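Local coordinates for protein putative oxidoreductase (Magnetospirillum magnetotacticum, PDB 3C1A) that probably acts as an NAD(P)-dependent oxidoreductase of the GFO/IDH/MocA family, pairing a nucleotide-binding Rossmann domain with a C-terminal domain built on a mixed beta sheet, at residues V73-P78 / K94-E99; I85-I90 / E110-A115; A150-A155 / A235-A240; M184-D189 / L213-V218; A206-L211 / H221-N226. All blocks are in the same frame, centred on the assembly; numbering follows the deposited sequence. Where two conformers were deposited one is given.

Contact 1 (V73-P78 / K94-E99)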
# COMPACT_ATOMS: atom_id res chain seq x y z
N VAL A 73 -14.28 9.52 -0.79
CA VAL A 73 -13.92 9.30 0.62
C VAL A 73 -12.56 8.57 0.71
O VAL A 73 -12.37 7.55 0.05
CB VAL A 73 -14.98 8.44 1.36
CG1 VAL A 73 -14.65 8.32 2.84
CG2 VAL A 73 -16.41 9.02 1.17
N ILE A 74 -11.65 9.11 1.53
CA ILE A 74 -10.44 8.41 1.89
C ILE A 74 -10.66 7.71 3.26
O ILE A 74 -10.99 8.36 4.28
CB ILE A 74 -9.25 9.40 1.98
CG1 ILE A 74 -9.11 10.18 0.66
CG2 ILE A 74 -7.95 8.69 2.37
CD1 ILE A 74 -7.84 11.08 0.59
N ILE A 75 -10.52 6.39 3.28
CA ILE A 75 -10.74 5.62 4.48
C ILE A 75 -9.35 5.22 5.06
O ILE A 75 -8.68 4.31 4.56
CB ILE A 75 -11.70 4.38 4.17
CG1 ILE A 75 -13.07 4.89 3.69
CG2 ILE A 75 -11.88 3.53 5.37
CD1 ILE A 75 -13.91 3.84 2.95
N ALA A 76 -8.94 5.93 6.12
CA ALA A 76 -7.69 5.69 6.81
C ALA A 76 -7.96 5.31 8.28
O ALA A 76 -7.55 5.99 9.21
CB ALA A 76 -6.82 6.92 6.68
N THR A 77 -8.71 4.23 8.47
CA THR A 77 -9.11 3.72 9.79
C THR A 77 -8.38 2.37 10.04
O THR A 77 -7.74 1.84 9.13
CB THR A 77 -10.67 3.54 9.87
OG1 THR A 77 -11.12 2.62 8.88
CG2 THR A 77 -11.42 4.87 9.70
N PRO A 78 -8.48 1.79 11.26
CA PRO A 78 -7.86 0.48 11.44
C PRO A 78 -8.49 -0.48 10.44
O PRO A 78 -9.67 -0.33 10.11
CB PRO A 78 -8.24 0.11 12.89
CG PRO A 78 -8.38 1.46 13.56
CD PRO A 78 -9.09 2.27 12.51
N LYS A 94 -20.07 7.17 -3.53
CA LYS A 94 -18.82 7.92 -3.43
C LYS A 94 -17.62 7.04 -3.68
O LYS A 94 -17.50 5.97 -3.06
CB LYS A 94 -18.67 8.57 -2.07
CG LYS A 94 -19.67 9.69 -1.89
CD LYS A 94 -19.99 9.88 -0.47
CE LYS A 94 -20.83 11.15 -0.28
NZ LYS A 94 -21.94 11.28 -1.23
N ALA A 95 -16.75 7.49 -4.56
CA ALA A 95 -15.47 6.83 -4.80
C ALA A 95 -14.64 6.72 -3.53
O ALA A 95 -14.67 7.63 -2.67
CB ALA A 95 -14.68 7.58 -5.82
N VAL A 96 -13.88 5.61 -3.43
CA VAL A 96 -13.15 5.26 -2.19
C VAL A 96 -11.69 5.01 -2.47
O VAL A 96 -11.35 4.31 -3.42
CB VAL A 96 -13.73 3.97 -1.51
CG1 VAL A 96 -12.86 3.58 -0.36
CG2 VAL A 96 -15.21 4.16 -1.04
N LEU A 97 -10.82 5.64 -1.66
CA LEU A 97 -9.41 5.29 -1.54
C LEU A 97 -9.20 4.78 -0.15
O LEU A 97 -9.36 5.55 0.81
CB LEU A 97 -8.49 6.52 -1.77
CG LEU A 97 -6.98 6.24 -1.63
CD1 LEU A 97 -6.42 5.23 -2.67
CD2 LEU A 97 -6.21 7.57 -1.71
N VAL A 98 -9.00 3.45 -0.00
CA VAL A 98 -8.85 2.86 1.31
C VAL A 98 -7.45 2.39 1.58
O VAL A 98 -6.78 1.82 0.71
CB VAL A 98 -9.82 1.68 1.49
CG1 VAL A 98 -9.64 0.72 0.38
CG2 VAL A 98 -9.63 1.08 2.86
N GLU A 99 -6.99 2.63 2.80
CA GLU A 99 -5.59 2.38 3.10
C GLU A 99 -5.41 0.86 3.10
O GLU A 99 -6.38 0.13 3.24
CB GLU A 99 -5.18 3.06 4.42
CG GLU A 99 -3.73 3.48 4.46
CD GLU A 99 -3.27 3.77 5.87
OE1 GLU A 99 -4.08 4.34 6.64
OE2 GLU A 99 -2.12 3.39 6.22
O HOH W 1 -5.94 1.61 7.50
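Ile75 and Val96 meet methyl to methyl: Ile75 CD1 stands 3.5 Å from Val96 CG1, tighter than usual van der Waals contact. The torsions of Ile75 explain the approach, because CG1 lies beside the backbone N (chi1 -62°) and the chain then runs on extended, carrying CD1 to Val96 instead of the register partner Val98. That partner is met at the root, with Ile75 CB 4.1 Å from Val98 CG2. On the same face Val73, in one of its two modelled conformers, crosses the foot of Lys94 with CG2, while the lysine chain leads away and its NZ bonds to Ala67 O. Ile74 and Leu97 occupy the other face, and touch loosely. These side chains are set by parallel pairing with axes 4.7 Å apart and 18° from parallel. The odd-numbered residues of 73-75 supply the bonding groups: Val73 N reaches Ala95 O at 2.7 Å, Leu97 N returns to Val73 O, Ile75 N goes to Leu97 O at 2.9 Å, and Glu99 N to Ile75 O. Ile74 adds a CA-H...O contact, its CA 3.2 Å from Leu97 O. Further out, Ile85 and Thr86 of helix 82-91 pack on Ile75, whereas Tyr25 and Ile29 of helix 25-31 pack on Ile74. Strand 72-76, helix 82-91 and the parallel strand 95-99 form a beta-alpha-beta crossover, the repeating unit of the Rossmann fold.

Contact 2 (I85-I90 / E110-A115)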
# COMPACT_ATOMS: atom_id res chain seq x y z
N ILE A 85 -17.07 0.66 6.42
CA ILE A 85 -17.08 2.06 5.94
C ILE A 85 -17.06 2.09 4.42
O ILE A 85 -17.78 2.90 3.81
CB ILE A 85 -15.90 2.85 6.50
CG1 ILE A 85 -15.90 2.80 8.03
CG2 ILE A 85 -15.92 4.29 6.03
CD1 ILE A 85 -14.77 3.61 8.62
N THR A 86 -16.29 1.20 3.81
CA THR A 86 -16.23 1.09 2.34
C THR A 86 -17.57 0.71 1.73
O THR A 86 -18.00 1.29 0.77
CB THR A 86 -15.12 0.08 1.89
OG1 THR A 86 -13.85 0.46 2.42
CG2 THR A 86 -15.04 -0.01 0.40
N LEU A 87 -18.21 -0.32 2.26
CA LEU A 87 -19.54 -0.68 1.83
C LEU A 87 -20.54 0.46 1.93
O LEU A 87 -21.36 0.61 1.03
CB LEU A 87 -20.02 -1.88 2.61
CG LEU A 87 -19.28 -3.17 2.24
CD1 LEU A 87 -19.55 -4.25 3.33
CD2 LEU A 87 -19.67 -3.64 0.82
N ALA A 88 -20.45 1.28 2.98
CA ALA A 88 -21.34 2.45 3.17
C ALA A 88 -21.05 3.51 2.16
O ALA A 88 -21.96 4.11 1.62
CB ALA A 88 -21.18 3.02 4.56
N ALA A 89 -19.77 3.77 1.92
CA ALA A 89 -19.38 4.73 0.90
C ALA A 89 -19.84 4.34 -0.50
O ALA A 89 -20.40 5.16 -1.22
CB ALA A 89 -17.84 4.95 0.95
N ILE A 90 -19.63 3.07 -0.87
CA ILE A 90 -20.07 2.52 -2.17
C ILE A 90 -21.58 2.66 -2.33
O ILE A 90 -22.04 3.08 -3.39
CB ILE A 90 -19.67 1.02 -2.32
CG1 ILE A 90 -18.14 0.86 -2.44
CG2 ILE A 90 -20.32 0.41 -3.55
CD1 ILE A 90 -17.63 -0.59 -2.25
N GLU A 110 -14.14 -9.80 -0.35
CA GLU A 110 -15.05 -10.23 -1.42
C GLU A 110 -16.37 -9.46 -1.40
O GLU A 110 -16.95 -9.22 -2.46
CB GLU A 110 -15.27 -11.74 -1.31
CG GLU A 110 -13.99 -12.47 -1.64
CD GLU A 110 -14.03 -13.94 -1.35
OE1 GLU A 110 -14.61 -14.34 -0.32
OE2 GLU A 110 -13.43 -14.69 -2.15
N ALA A 111 -16.84 -9.06 -0.22
CA ALA A 111 -18.11 -8.30 -0.09
C ALA A 111 -17.99 -6.91 -0.69
O ALA A 111 -18.88 -6.40 -1.39
CB ALA A 111 -18.54 -8.20 1.34
N VAL A 112 -16.85 -6.29 -0.40
CA VAL A 112 -16.44 -5.07 -1.05
C VAL A 112 -16.31 -5.15 -2.60
O VAL A 112 -16.93 -4.36 -3.32
CB VAL A 112 -15.14 -4.57 -0.41
CG1 VAL A 112 -14.65 -3.31 -1.11
CG2 VAL A 112 -15.34 -4.33 1.12
N ALA A 113 -15.49 -6.07 -3.11
CA ALA A 113 -15.45 -6.39 -4.55
C ALA A 113 -16.83 -6.47 -5.22
O ALA A 113 -17.06 -5.88 -6.28
CB ALA A 113 -14.69 -7.72 -4.78
N ALA A 114 -17.74 -7.22 -4.60
CA ALA A 114 -19.09 -7.42 -5.11
C ALA A 114 -19.91 -6.12 -5.16
O ALA A 114 -20.63 -5.90 -6.14
CB ALA A 114 -19.81 -8.47 -4.27
N ALA A 115 -19.81 -5.28 -4.13
CA ALA A 115 -20.53 -4.01 -4.08
C ALA A 115 -20.01 -2.99 -5.13
O ALA A 115 -20.80 -2.32 -5.79
CB ALA A 115 -20.48 -3.42 -2.66
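Thr86 O accepts the N-H of Ile90 at 2.9 Å, an ordinary helical bond that sets these two residues one turn apart, and both then reach across to Val112. No hydrogen bond joins segments 85-90 and 110-115; the contact here is made by aliphatic groups, some of them lying against backbone carbonyls. Thr86 CG2 is 3.6 Å from Val112 CG1, the two side chains crossing at about a right angle. With chi1 at -56° the threonine sends its methyl away from its own backbone N and toward the other helix, while OG1 stays beside that N and bonds to His82 O, one turn earlier. Ile90 approaches Val112 from the next turn, its CD1 lying 4.2 Å from Val112 CG1, so that one valine methyl serves two partners. Ala115 is held in a similar way by two branched chains. Leu87 CD2 comes to 3.6 Å from Ala115 CB and also lies against the carbonyl oxygen of Ala111, and Ile90 CG2 stands 3.9 Å from the same Ala115 CB and touches the carbonyl oxygen of that alanine. The axes of the short segments are 9.8 Å apart and only 7° from parallel. Such alignment matches their order in the fold, where each helix follows a strand of the parallel sheet: helix 82-91 comes after strand 72-76, and helix 106-119 after strand 95-99. Beyond the pair, Ile90 touches Val121, and Val112 meets Leu301 of helix 301-314, which lies against helix 106-119.

Contact 3 (A150-A155 / A235-A240)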
# COMPACT_ATOMS: atom_id res chain seq x y z
N ALA A 150 14.31 -14.32 -9.96
CA ALA A 150 14.06 -14.20 -8.54
C ALA A 150 13.70 -12.79 -8.18
O ALA A 150 14.10 -11.85 -8.87
CB ALA A 150 15.27 -14.63 -7.73
N VAL A 151 12.98 -12.68 -7.06
CA VAL A 151 12.61 -11.42 -6.46
C VAL A 151 12.82 -11.52 -4.96
O VAL A 151 12.47 -12.53 -4.33
CB VAL A 151 11.15 -11.11 -6.76
CG1 VAL A 151 10.72 -9.88 -6.04
CG2 VAL A 151 10.89 -11.00 -8.26
N ARG A 152 13.42 -10.48 -4.38
CA ARG A 152 13.45 -10.41 -2.95
C ARG A 152 13.25 -9.02 -2.39
O ARG A 152 13.60 -8.00 -3.03
CB ARG A 152 14.77 -11.00 -2.45
CG ARG A 152 15.83 -10.00 -2.20
CD ARG A 152 17.14 -10.69 -1.85
NE ARG A 152 17.18 -11.07 -0.45
CZ ARG A 152 18.22 -11.62 0.14
NH1 ARG A 152 19.30 -11.99 -0.56
NH2 ARG A 152 18.16 -11.89 1.43
N SER A 153 12.65 -8.96 -1.21
CA SER A 153 12.49 -7.67 -0.52
C SER A 153 12.74 -7.83 0.97
O SER A 153 12.66 -8.93 1.53
CB SER A 153 11.10 -7.08 -0.75
OG SER A 153 10.09 -7.91 -0.19
N GLU A 154 13.05 -6.69 1.59
CA GLU A 154 13.28 -6.58 3.02
C GLU A 154 12.74 -5.24 3.54
O GLU A 154 13.09 -4.12 3.02
CB GLU A 154 14.78 -6.65 3.30
CG GLU A 154 15.12 -6.77 4.75
CD GLU A 154 16.61 -6.91 4.94
OE1 GLU A 154 17.34 -5.93 4.71
OE2 GLU A 154 17.05 -8.02 5.27
N ALA A 155 11.94 -5.35 4.60
CA ALA A 155 11.37 -4.21 5.34
C ALA A 155 11.72 -4.38 6.81
O ALA A 155 11.39 -5.39 7.41
CB ALA A 155 9.86 -4.14 5.19
N ALA A 235 14.91 -6.14 -4.73
CA ALA A 235 15.80 -6.41 -5.85
C ALA A 235 15.05 -7.31 -6.79
O ALA A 235 14.39 -8.21 -6.33
CB ALA A 235 17.07 -7.09 -5.36
N VAL A 236 15.13 -7.07 -8.09
CA VAL A 236 14.52 -7.97 -9.09
C VAL A 236 15.67 -8.56 -9.92
O VAL A 236 16.40 -7.84 -10.58
CB VAL A 236 13.45 -7.27 -10.01
CG1 VAL A 236 12.87 -8.27 -11.02
CG2 VAL A 236 12.30 -6.72 -9.15
N PHE A 237 15.84 -9.87 -9.84
CA PHE A 237 16.98 -10.53 -10.46
C PHE A 237 16.53 -11.08 -11.79
O PHE A 237 15.59 -11.86 -11.88
CB PHE A 237 17.54 -11.67 -9.58
CG PHE A 237 17.99 -11.24 -8.21
CD1 PHE A 237 19.29 -10.83 -7.97
CD2 PHE A 237 17.10 -11.27 -7.14
CE1 PHE A 237 19.70 -10.43 -6.72
CE2 PHE A 237 17.50 -10.88 -5.87
CZ PHE A 237 18.79 -10.43 -5.67
N GLY A 238 17.22 -10.70 -12.85
CA GLY A 238 16.93 -11.28 -14.16
C GLY A 238 18.13 -11.94 -14.76
O GLY A 238 19.23 -11.92 -14.20
N GLU A 239 17.95 -12.48 -15.96
CA GLU A 239 19.04 -13.16 -16.67
C GLU A 239 20.21 -12.24 -17.04
O GLU A 239 21.35 -12.70 -17.20
CB GLU A 239 18.53 -13.76 -17.97
CG GLU A 239 17.59 -14.89 -17.82
CD GLU A 239 17.19 -15.48 -19.14
OE1 GLU A 239 17.40 -14.80 -20.18
OE2 GLU A 239 16.65 -16.61 -19.13
N ALA A 240 19.93 -10.96 -17.22
CA ALA A 240 20.90 -10.02 -17.80
C ALA A 240 21.27 -8.86 -16.90
O ALA A 240 22.16 -8.11 -17.24
CB ALA A 240 20.36 -9.50 -19.14
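The Phe237 ring turns its edge to the segment 150-155. Near the plane of the ring lie Ala150 O, 3.5 Å from Phe237 CD2, and farther round the rim Arg152 CD, 4.0 Å from Phe237 CE2. With chi1 at -58°, Phe237 CG sits beside its own backbone N, which swings the ring over toward the neighbouring strand. The guanidinium of Arg152 is not stacked on this ring: the two planes stand 46° apart, and the aliphatic CG and CD do the touching. The arginine chain bends at chi3, and its end is held elsewhere, NH1 by Gly262 O and the cation by a cation-pi contact with Trp264. Ala150 CB lies on the same face of the sheet, 3.9 Å from Phe237 CD2, as does Ala235. Beneath lies the antiparallel pairing, at 166° between strand directions. Phe237 N bonds to Ala150 O at 2.8 Å, while the return bond from Ala150 N to Phe237 O is weak at 3.4 Å. Arg152 and Ala235 form the second hydrogen-bonded pair, with Ala235 N 2.8 Å from Arg152 O. Between them is the non-hydrogen-bonded pair Val151 and Val236, whose side chains face helix 168-184 and both touch Leu183. The chemistry is thus divided by face: valines toward the helix, and on the other side an aromatic edge beside the hydrocarbon part of an arginine, whose guanidinium finds polar and cation-pi partners outside the two segments.

Contact 4 (M184-D189 / L213-V218)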
# COMPACT_ATOMS: atom_id res chain seq x y z
N MSE A 184 4.52 -9.46 -11.07
CA MSE A 184 4.39 -10.79 -11.71
C MSE A 184 3.17 -10.91 -12.60
O MSE A 184 3.15 -11.75 -13.45
CB MSE A 184 4.38 -11.92 -10.69
CG MSE A 184 5.63 -12.06 -9.85
SE MSE A 184 7.30 -12.19 -10.85
CE MSE A 184 7.28 -14.13 -11.15
N GLY A 185 2.14 -10.10 -12.38
CA GLY A 185 0.95 -10.10 -13.24
C GLY A 185 0.01 -11.26 -13.04
O GLY A 185 -0.87 -11.50 -13.86
N ARG A 186 0.18 -11.98 -11.95
CA ARG A 186 -0.58 -13.19 -11.69
C ARG A 186 -0.48 -13.53 -10.24
O ARG A 186 0.31 -12.93 -9.51
CB ARG A 186 -0.03 -14.36 -12.52
CG ARG A 186 1.47 -14.53 -12.41
CD ARG A 186 1.99 -15.89 -12.87
NE ARG A 186 1.63 -16.90 -11.89
CZ ARG A 186 2.13 -18.12 -11.79
NH1 ARG A 186 3.06 -18.58 -12.64
NH2 ARG A 186 1.69 -18.89 -10.82
N ASP A 187 -1.23 -14.53 -9.82
CA ASP A 187 -1.19 -14.98 -8.45
C ASP A 187 -0.19 -16.13 -8.26
O ASP A 187 0.09 -16.89 -9.16
CB ASP A 187 -2.58 -15.45 -8.02
CG ASP A 187 -3.53 -14.30 -7.73
OD1 ASP A 187 -3.08 -13.15 -7.50
OD2 ASP A 187 -4.75 -14.55 -7.74
N PRO A 188 0.33 -16.29 -7.05
CA PRO A 188 1.28 -17.38 -6.83
C PRO A 188 0.66 -18.79 -6.88
O PRO A 188 -0.51 -18.97 -6.53
CB PRO A 188 1.87 -17.07 -5.44
CG PRO A 188 0.85 -16.17 -4.78
CD PRO A 188 0.18 -15.41 -5.87
N ASP A 189 1.47 -19.75 -7.32
CA ASP A 189 1.13 -21.18 -7.28
C ASP A 189 1.16 -21.66 -5.86
O ASP A 189 0.45 -22.57 -5.51
CB ASP A 189 2.19 -22.02 -8.01
CG ASP A 189 2.36 -21.61 -9.42
OD1 ASP A 189 1.37 -21.66 -10.17
OD2 ASP A 189 3.48 -21.19 -9.78
N LEU A 213 6.55 -16.78 -2.05
CA LEU A 213 5.49 -16.83 -3.06
C LEU A 213 6.10 -17.40 -4.32
O LEU A 213 7.06 -16.83 -4.83
CB LEU A 213 4.97 -15.41 -3.36
CG LEU A 213 4.06 -14.69 -2.34
CD1 LEU A 213 4.65 -14.66 -0.96
CD2 LEU A 213 3.71 -13.27 -2.81
N ALA A 214 5.58 -18.54 -4.79
CA ALA A 214 6.12 -19.20 -5.98
C ALA A 214 5.28 -18.92 -7.22
O ALA A 214 4.04 -19.01 -7.22
CB ALA A 214 6.26 -20.73 -5.74
N PHE A 215 5.97 -18.58 -8.30
CA PHE A 215 5.36 -18.29 -9.59
C PHE A 215 6.05 -19.17 -10.61
O PHE A 215 7.03 -18.78 -11.21
CB PHE A 215 5.57 -16.85 -9.95
CG PHE A 215 4.98 -15.89 -8.99
CD1 PHE A 215 5.69 -15.45 -7.89
CD2 PHE A 215 3.71 -15.37 -9.23
CE1 PHE A 215 5.15 -14.56 -6.99
CE2 PHE A 215 3.16 -14.45 -8.35
CZ PHE A 215 3.89 -14.04 -7.22
N SER A 216 5.49 -20.35 -10.78
CA SER A 216 6.12 -21.46 -11.48
C SER A 216 7.54 -21.65 -10.98
O SER A 216 7.72 -22.06 -9.82
CB SER A 216 5.99 -21.26 -12.98
OG SER A 216 4.62 -21.30 -13.33
N THR A 217 8.54 -21.31 -11.79
CA THR A 217 9.94 -21.54 -11.41
C THR A 217 10.61 -20.33 -10.72
O THR A 217 11.83 -20.36 -10.45
CB THR A 217 10.78 -21.92 -12.63
OG1 THR A 217 10.83 -20.82 -13.55
CG2 THR A 217 10.20 -23.17 -13.31
N VAL A 218 9.84 -19.28 -10.41
CA VAL A 218 10.41 -18.04 -9.90
C VAL A 218 9.84 -17.86 -8.50
O VAL A 218 8.62 -17.95 -8.33
CB VAL A 218 9.99 -16.83 -10.79
CG1 VAL A 218 10.42 -15.50 -10.17
CG2 VAL A 218 10.53 -16.98 -12.19
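The tip of the hairpin 204-215/218-225, a type II' turn from Phe215 to Val218, receives the loop that leaves helix 168-184, and Phe215 is gripped on both faces. Over the centre of one face stands CG of Met184, a selenomethionine here, 3.6 Å from the ring centroid and 5° off the normal. Bends at chi2 and chi3 fold its chain back, leaving SE above the same face at a distance, a Met-aromatic contact, and bringing Met184 CE 3.6 Å from Val218 CG1. Pro188 CB lies over the opposite face, offset toward the rim, and Arg186 O is at the edge, 3.4 Å from Phe215 CE2. In this way the loop, turning at Gly185 with positive phi, spans helix and strand 190-201 while seating the hairpin end. Arg186 slides past the ring with its guanidinium 77° from the ring plane. Its NE and NH2 both grip Asp187 O. Arg186 NH2 also meets Asp189 OD1 at 2.9 Å, a salt bridge whose hydrogen bond is weak, and Arg186 NH1 reaches Ser216 OG at 3.2 Å, in the guanidinium plane. Asp189 N bonds to Ala214 O at 2.7 Å. Asp187 OD1 forms a salt bridge with Arg306 NE of helix 301-314.

Contact 5 (A206-L211 / H221-N226)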
# COMPACT_ATOMS: atom_id res chain seq x y z
N ALA A 206 7.25 -9.49 18.35
CA ALA A 206 8.59 -9.08 17.98
C ALA A 206 9.15 -10.27 17.20
O ALA A 206 9.20 -11.39 17.73
CB ALA A 206 9.44 -8.82 19.23
N GLY A 207 9.55 -10.04 15.95
CA GLY A 207 10.06 -11.13 15.15
C GLY A 207 10.52 -10.84 13.74
O GLY A 207 10.66 -9.69 13.33
N ASP A 208 10.76 -11.95 13.05
CA ASP A 208 11.46 -12.03 11.77
C ASP A 208 10.80 -13.12 10.95
O ASP A 208 10.94 -14.28 11.31
CB ASP A 208 12.92 -12.41 12.04
CG ASP A 208 13.83 -12.30 10.80
OD1 ASP A 208 13.34 -12.04 9.67
OD2 ASP A 208 15.08 -12.52 10.96
N VAL A 209 10.10 -12.75 9.86
CA VAL A 209 9.39 -13.72 9.04
C VAL A 209 9.80 -13.50 7.58
O VAL A 209 10.12 -12.38 7.17
CB VAL A 209 7.87 -13.65 9.20
CG1 VAL A 209 7.35 -12.28 8.76
CG2 VAL A 209 7.18 -14.77 8.42
N THR A 210 9.91 -14.60 6.85
CA THR A 210 10.03 -14.55 5.41
C THR A 210 8.83 -15.22 4.74
O THR A 210 8.52 -16.38 5.05
CB THR A 210 11.36 -15.13 4.91
OG1 THR A 210 12.42 -14.21 5.29
CG2 THR A 210 11.33 -15.24 3.36
N LEU A 211 8.17 -14.48 3.85
CA LEU A 211 7.11 -15.01 2.99
C LEU A 211 7.69 -15.48 1.67
O LEU A 211 8.42 -14.74 1.03
CB LEU A 211 6.01 -13.97 2.71
CG LEU A 211 5.40 -13.27 3.92
CD1 LEU A 211 4.22 -12.47 3.47
CD2 LEU A 211 5.02 -14.25 5.03
N HIS A 221 10.81 -13.82 -2.27
CA HIS A 221 11.02 -13.94 -0.82
C HIS A 221 10.90 -12.54 -0.19
O HIS A 221 11.65 -11.60 -0.52
CB HIS A 221 12.38 -14.53 -0.45
CG HIS A 221 12.64 -15.89 -1.03
ND1 HIS A 221 13.65 -16.14 -1.92
CD2 HIS A 221 12.02 -17.08 -0.84
CE1 HIS A 221 13.65 -17.41 -2.27
NE2 HIS A 221 12.67 -18.01 -1.62
N ILE A 222 9.95 -12.42 0.71
CA ILE A 222 9.63 -11.16 1.34
C ILE A 222 9.97 -11.23 2.81
O ILE A 222 9.29 -11.92 3.55
CB ILE A 222 8.13 -10.86 1.21
CG1 ILE A 222 7.74 -10.67 -0.27
CG2 ILE A 222 7.66 -9.73 2.14
CD1 ILE A 222 6.18 -10.64 -0.49
N ARG A 223 11.00 -10.52 3.22
CA ARG A 223 11.40 -10.52 4.63
C ARG A 223 10.85 -9.29 5.39
O ARG A 223 11.01 -8.16 4.95
CB ARG A 223 12.92 -10.61 4.78
CG ARG A 223 13.37 -10.96 6.21
CD ARG A 223 14.78 -10.52 6.50
NE ARG A 223 15.13 -10.76 7.89
CZ ARG A 223 16.15 -10.18 8.52
NH1 ARG A 223 16.97 -9.34 7.89
NH2 ARG A 223 16.37 -10.46 9.80
N LEU A 224 10.17 -9.59 6.51
CA LEU A 224 9.61 -8.62 7.46
C LEU A 224 10.18 -8.93 8.86
O LEU A 224 9.96 -10.04 9.40
CB LEU A 224 8.08 -8.73 7.53
CG LEU A 224 7.29 -8.96 6.24
CD1 LEU A 224 5.81 -9.34 6.48
CD2 LEU A 224 7.43 -7.73 5.31
N CYS A 225 10.87 -7.95 9.41
CA CYS A 225 11.50 -8.02 10.73
C CYS A 225 11.43 -6.70 11.50
O CYS A 225 11.92 -5.66 11.03
CB CYS A 225 12.92 -8.47 10.57
SG CYS A 225 13.78 -8.52 12.16
N ASN A 226 10.77 -6.73 12.66
CA ASN A 226 10.54 -5.52 13.47
C ASN A 226 11.52 -5.39 14.66
O ASN A 226 11.25 -4.65 15.63
CB ASN A 226 9.09 -5.39 13.93
CG ASN A 226 8.64 -6.50 14.90
OD1 ASN A 226 9.36 -7.46 15.13
ND2 ASN A 226 7.43 -6.36 15.45
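Arg223 runs from the strand to Asp208 along an extended chain. Its CB lies 3.7 Å from OG1 of Thr210, its non-hydrogen-bonded pair partner, and CG passes the same hydroxyl slightly closer. CD comes near Asp208 OD1. At the end Arg223 NE donates to Asp208 OD1 at 2.8 Å and NH2 to Asp208 OD2 at 2.7 Å, a side-on, two-nitrogen salt bridge with one oxygen for each nitrogen. Both oxygens stay near the guanidinium plane, but the carboxylate is turned 45° against it: OD1 is met on its syn side, whereas OD2 is approached from above the carboxylate plane, 49° out of it. Asp208 comes within range because CG stands opposite its backbone N (chi1 -170°). The backbone beneath is antiparallel and regular. Val209 with Leu224 and Leu211 with Ile222 are hydrogen-bonded pairs, each bonded both ways, for example Val209 N to Leu224 O at 2.8 Å. On the face of these four residues, opposite the salt bridge, Val209 CG1 packs 3.8 Å from Leu224 CB, and helix 168-184 covers it, Leu169 touching Leu211. At the hairpin's open end the Asn226 side chain replaces a backbone acceptor: OD1 takes Gly207 N at 2.7 Å, in the carbonyl plane, while Asn226 N returns to Gly207 O at 3.0 Å. Asn226 ND2 bonds to Glu205 O. Arg223 NH1 has a second anion, Glu154 on the adjoining strand 148-158, so the arginine sits between two carboxylates, an arrangement that probably favours its positive charge and links three strands electrostatically.

Overall arrangement
Following the chain, contact 1 closes the loop that holds helix 82-91, and contact 2 crosses it, tying that same helix to helix 106-119; the two touch and together bind strands and helices of the Rossmann part. After the last parallel strand, 123-126, and two helices the chain enters the mixed sheet, where contact 3 closes the longest span, joining strand 148-158 to strand 229-238. Contacts 4 and 5 both fall within that span and cross each other, sharing strand 204-215: contact 4 secures the loop after helix 168-184, contact 5 the hairpin with strand 218-225. That hairpin lies beside strand 148-158, where contacts 3 and 5 touch. Contacts 1 and 3 lie about 31 Å apart between centres.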